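Local coordinates for conserved hypothetical protein (Pyrococcus furiosus, PDB 1YCY), which is of uncharacterised function but has an Sm-like fold and probably binds RNA, at residues 13-18 with 33-38; 17-22 with 65-70. All blocks are in the same frame, centred on the assembly; numbering follows the deposited sequence.

Interaction 1 of 2, residues 13-18 with 33-38; sequences EWKGHK and LEDFDE
Gly-16 N donates to Leu-33 O (3.2 Å) and Leu-33 N donates to His-17 O (2.9 Å), so two backbone bonds with N-H...O angles of 167° fasten the turn after helix 6-14 to strand 30-36. Lys-15 is where the chain leaves helical backbone angles, and its CA also sends a C-H toward Leu-33 O. Gly-16, at phi 111°, has a backbone on which a CB would collide with the preceding carbonyl oxygen. Trp-14 O receives the backbone N of His-17, and more weakly its ND1, which closes the turn.

The side chain of Leu-33 points at this turn: its CD2 meets Trp-14 CB at 4.1 Å, while Leu-11 of the helix packs on it too. Lys-15 runs alongside Asp-35, both heading the same way. With CG anti to the backbone N (chi1 -155°), the lysine chain first passes the carbonyl oxygens of Leu-33 and Glu-34, then bends at its third torsion. There CE comes 3.8 Å from Phe-36 CE2, crossing that side chain nearly at a right angle, and NZ forms a salt bridge with Asp-35 OD1 (3.2 Å), weak as a hydrogen bond. The indole NE1 of Trp-14 hydrogen-bonds Gln-56 OE1 of a second subunit.

The chemistry implies two layers of attachment: backbone bonds fix the turn, whereas the exposed Lys-15 probably adds an electrostatic tie to Asp-35.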
# COMPACT_ATOMS: atom_id res chain seq x y z
N GLU A 13 -5.17 19.14 33.67
CA GLU A 13 -6.08 20.20 33.24
C GLU A 13 -7.28 19.72 32.44
O GLU A 13 -8.34 20.33 32.50
CB GLU A 13 -5.34 21.23 32.39
CG GLU A 13 -4.25 22.03 33.11
CD GLU A 13 -3.32 22.77 32.15
OE1 GLU A 13 -2.13 22.97 32.49
OE2 GLU A 13 -3.76 23.15 31.04
N TRP A 14 -7.12 18.66 31.65
CA TRP A 14 -8.18 18.23 30.69
C TRP A 14 -9.08 17.15 31.26
O TRP A 14 -10.10 16.81 30.63
CB TRP A 14 -7.58 17.70 29.39
CG TRP A 14 -6.88 18.69 28.53
CD1 TRP A 14 -6.48 19.94 28.87
CD2 TRP A 14 -6.47 18.49 27.17
NE1 TRP A 14 -5.86 20.55 27.81
CE2 TRP A 14 -5.84 19.68 26.75
CE3 TRP A 14 -6.59 17.43 26.27
CZ2 TRP A 14 -5.31 19.83 25.46
CZ3 TRP A 14 -6.07 17.58 24.98
CH2 TRP A 14 -5.44 18.77 24.59
N LYS A 15 -8.70 16.59 32.41
CA LYS A 15 -9.51 15.57 33.09
C LYS A 15 -10.89 16.15 33.41
O LYS A 15 -11.01 17.24 33.98
CB LYS A 15 -8.84 15.07 34.38
CG LYS A 15 -9.29 13.67 34.77
CD LYS A 15 -8.86 13.27 36.18
CE LYS A 15 -7.34 13.31 36.36
NZ LYS A 15 -6.92 12.92 37.75
N GLY A 16 -11.91 15.43 33.01
CA GLY A 16 -13.26 15.92 33.12
C GLY A 16 -13.84 16.21 31.77
O GLY A 16 -15.04 16.01 31.54
N HIS A 17 -12.99 16.65 30.84
CA HIS A 17 -13.48 17.23 29.60
C HIS A 17 -13.45 16.27 28.45
O HIS A 17 -12.63 15.35 28.39
CB HIS A 17 -12.69 18.49 29.27
CG HIS A 17 -12.64 19.46 30.40
ND1 HIS A 17 -11.60 19.51 31.30
CD2 HIS A 17 -13.53 20.40 30.81
CE1 HIS A 17 -11.84 20.44 32.21
NE2 HIS A 17 -13.00 20.99 31.93
N LYS A 18 -14.39 16.51 27.53
CA LYS A 18 -14.43 15.85 26.25
C LYS A 18 -13.10 16.08 25.51
O LYS A 18 -12.50 17.16 25.60
CB LYS A 18 -15.61 16.39 25.44
CG LYS A 18 -16.06 15.49 24.33
CD LYS A 18 -17.38 15.95 23.71
CE LYS A 18 -17.74 15.11 22.45
NZ LYS A 18 -18.81 15.72 21.54
N LEU A 33 -12.15 12.52 28.99
CA LEU A 33 -10.93 12.04 29.64
C LEU A 33 -11.21 11.73 31.12
O LEU A 33 -11.00 12.57 32.01
CB LEU A 33 -9.77 13.05 29.51
CG LEU A 33 -8.49 12.65 30.30
CD1 LEU A 33 -8.04 11.28 29.87
CD2 LEU A 33 -7.36 13.66 30.15
N GLU A 34 -11.65 10.50 31.38
CA GLU A 34 -11.88 10.05 32.76
C GLU A 34 -10.61 10.01 33.60
O GLU A 34 -10.59 10.57 34.69
CB GLU A 34 -12.56 8.69 32.79
CG GLU A 34 -12.60 8.07 34.18
CD GLU A 34 -13.57 6.91 34.28
OE1 GLU A 34 -14.55 6.86 33.49
OE2 GLU A 34 -13.35 6.06 35.17
N ASP A 35 -9.57 9.34 33.12
CA ASP A 35 -8.29 9.34 33.84
C ASP A 35 -7.11 8.94 32.97
O ASP A 35 -7.30 8.58 31.80
CB ASP A 35 -8.37 8.43 35.07
CG ASP A 35 -7.58 8.98 36.24
OD1 ASP A 35 -7.26 10.19 36.20
OD2 ASP A 35 -7.28 8.22 37.19
N PHE A 36 -5.91 9.00 33.53
CA PHE A 36 -4.70 8.73 32.77
C PHE A 36 -3.45 8.52 33.64
O PHE A 36 -3.44 8.84 34.83
CB PHE A 36 -4.42 9.94 31.88
CG PHE A 36 -4.01 11.16 32.66
CD1 PHE A 36 -2.67 11.37 32.99
CD2 PHE A 36 -4.95 12.09 33.07
CE1 PHE A 36 -2.28 12.48 33.70
CE2 PHE A 36 -4.58 13.20 33.80
CZ PHE A 36 -3.24 13.40 34.11
N ASP A 37 -2.38 8.03 33.01
CA ASP A 37 -1.04 8.02 33.63
C ASP A 37 0.08 7.96 32.58
O ASP A 37 -0.12 8.30 31.40
CB ASP A 37 -0.92 6.86 34.61
CG ASP A 37 -0.97 5.50 33.93
OD1 ASP A 37 -1.79 5.36 32.99
OD2 ASP A 37 -0.21 4.59 34.33
N GLU A 38 1.27 7.53 33.01
CA GLU A 38 2.45 7.51 32.15
C GLU A 38 2.32 6.56 30.95
O GLU A 38 2.88 6.81 29.89
CB GLU A 38 3.69 7.12 32.98

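Interaction 2 of 2, residues 17-22 with 65-70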
# COMPACT_ATOMS: atom_id res chain seq x y z
N HIS A 17 -12.99 16.65 30.84
CA HIS A 17 -13.48 17.23 29.60
C HIS A 17 -13.45 16.27 28.45
O HIS A 17 -12.63 15.35 28.39
CB HIS A 17 -12.69 18.49 29.27
CG HIS A 17 -12.64 19.46 30.40
ND1 HIS A 17 -11.60 19.51 31.30
CD2 HIS A 17 -13.53 20.40 30.81
CE1 HIS A 17 -11.84 20.44 32.21
NE2 HIS A 17 -13.00 20.99 31.93
N LYS A 18 -14.39 16.51 27.53
CA LYS A 18 -14.43 15.85 26.25
C LYS A 18 -13.10 16.08 25.51
O LYS A 18 -12.50 17.16 25.60
CB LYS A 18 -15.61 16.39 25.44
CG LYS A 18 -16.06 15.49 24.33
CD LYS A 18 -17.38 15.95 23.71
CE LYS A 18 -17.74 15.11 22.45
NZ LYS A 18 -18.81 15.72 21.54
N VAL A 19 -12.62 15.05 24.82
CA VAL A 19 -11.40 15.13 24.02
C VAL A 19 -11.53 14.20 22.85
O VAL A 19 -12.21 13.18 22.95
CB VAL A 19 -10.14 14.75 24.83
CG1 VAL A 19 -10.03 15.63 26.04
CG2 VAL A 19 -10.17 13.28 25.25
N ALA A 20 -10.88 14.56 21.73
CA ALA A 20 -10.70 13.63 20.59
C ALA A 20 -9.30 13.01 20.68
O ALA A 20 -8.35 13.66 21.13
CB ALA A 20 -10.87 14.34 19.28
N VAL A 21 -9.21 11.74 20.29
CA VAL A 21 -7.92 11.04 20.22
C VAL A 21 -7.80 10.34 18.88
O VAL A 21 -8.75 9.67 18.44
CB VAL A 21 -7.73 9.99 21.33
CG1 VAL A 21 -6.32 9.44 21.29
CG2 VAL A 21 -8.00 10.58 22.72
N SER A 22 -6.64 10.51 18.26
CA SER A 22 -6.23 9.76 17.07
C SER A 22 -5.21 8.69 17.52
O SER A 22 -4.17 9.03 18.11
CB SER A 22 -5.60 10.71 16.04
OG SER A 22 -5.07 10.04 14.90
N ASN A 65 -1.39 9.50 18.32
CA ASN A 65 -0.86 10.56 17.47
C ASN A 65 -0.98 11.90 18.15
O ASN A 65 0.02 12.58 18.43
CB ASN A 65 -1.61 10.57 16.15
CG ASN A 65 -1.27 9.39 15.30
OD1 ASN A 65 -2.08 8.50 15.05
ND2 ASN A 65 -0.04 9.36 14.86
N TRP A 66 -2.22 12.27 18.44
CA TRP A 66 -2.51 13.50 19.15
C TRP A 66 -3.78 13.40 19.92
O TRP A 66 -4.72 12.69 19.50
CB TRP A 66 -2.66 14.66 18.17
CG TRP A 66 -3.48 14.37 16.95
CD1 TRP A 66 -3.00 14.06 15.71
CD2 TRP A 66 -4.89 14.41 16.84
NE1 TRP A 66 -4.04 13.90 14.82
CE2 TRP A 66 -5.22 14.10 15.49
CE3 TRP A 66 -5.93 14.65 17.74
CZ2 TRP A 66 -6.52 14.04 15.03
CZ3 TRP A 66 -7.23 14.60 17.27
CH2 TRP A 66 -7.52 14.29 15.92
N ILE A 67 -3.82 14.12 21.04
CA ILE A 67 -5.03 14.27 21.81
C ILE A 67 -5.43 15.70 21.74
O ILE A 67 -4.60 16.59 21.88
CB ILE A 67 -4.86 13.88 23.29
CG1 ILE A 67 -4.11 12.55 23.43
CG2 ILE A 67 -6.23 13.77 23.95
CD1 ILE A 67 -3.50 12.33 24.80
N MSE A 68 -6.71 15.93 21.55
CA MSE A 68 -7.20 17.26 21.35
C MSE A 68 -8.44 17.54 22.19
O MSE A 68 -9.34 16.72 22.27
CB MSE A 68 -7.51 17.40 19.90
CG MSE A 68 -8.41 18.53 19.61
SE MSE A 68 -8.44 18.84 17.72
CE MSE A 68 -9.57 17.30 17.15
N LEU A 69 -8.46 18.72 22.80
CA LEU A 69 -9.53 19.14 23.70
C LEU A 69 -10.53 19.97 22.97
O LEU A 69 -10.18 20.91 22.30
CB LEU A 69 -8.96 19.96 24.85
CG LEU A 69 -9.88 20.84 25.70
CD1 LEU A 69 -11.11 20.08 26.17
CD2 LEU A 69 -9.08 21.37 26.89
N LEU A 70 -11.79 19.64 23.12
CA LEU A 70 -12.85 20.31 22.41
C LEU A 70 -13.57 21.31 23.33
O LEU A 70 -14.80 21.34 23.42
CB LEU A 70 -13.80 19.25 21.85
CG LEU A 70 -13.08 18.03 21.28
CD1 LEU A 70 -14.08 17.12 20.62
CD2 LEU A 70 -12.04 18.45 20.27
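The indole of Trp-66 carries Ser-22 CB over one face, 3.7 Å from the centroid of the six-membered ring and 22° off its normal, a CH-pi contact displaced toward the rim. CZ3 of the same ring meets Ala-20 CB at 4.2 Å, and Phe-29 of a second subunit stacks edge-to-face with it. A chi1 of 44° puts CG between the backbone N and the carbonyl carbon, which brings the indole in over strand 18-23. Replacing Trp-66 with an alanine would probably leave Ser-22 CB without its aromatic cover and Phe-29 of the neighbouring subunit without its ring partner.

Ala-20 CB also touches CE of selenomethionine Met-68 (3.9 Å). Beneath them the backbones pair in both directions, Ala-20 N to Met-68 O at 2.7 Å and Met-68 N to Ala-20 O at 2.8 Å. On the other face Ile-67 CG2 reaches Val-21 CG2 (3.8 Å) and Val-19 CB, while Leu-69 CD1 lies against His-17 CB (3.8 Å).

The axes of 18-22 and 65-69 come within 4.6 Å at closest, their N-to-C directions 160° apart, hence antiparallel. Pairing of the first strand with the last is characteristic of the Sm fold, and residues 66-69 continue the sheet into the second subunit, as in Sm-type rings.

From the N terminus, helix 6-14 leads through the turn at 15-17 into strand 18-23, and both contacts start from this same region, sharing His-17 and Lys-18. Interaction 1 closes the short loop, with 14 residues between its segments, that brings strand 30-36 back to the end of the helix. Interaction 2 closes the long one: 42 residues separate 17-22 from 65-70, and segment 33-38 lies within that span. Strand 18-23 thus has strand 30-36 along one edge and strand 64-69 along the other. The two contacts, with centres about 10 Å apart, meet directly where Trp-14 CZ3 approaches Leu-69 N at 3.4 Å, joining the helix end to the last strand.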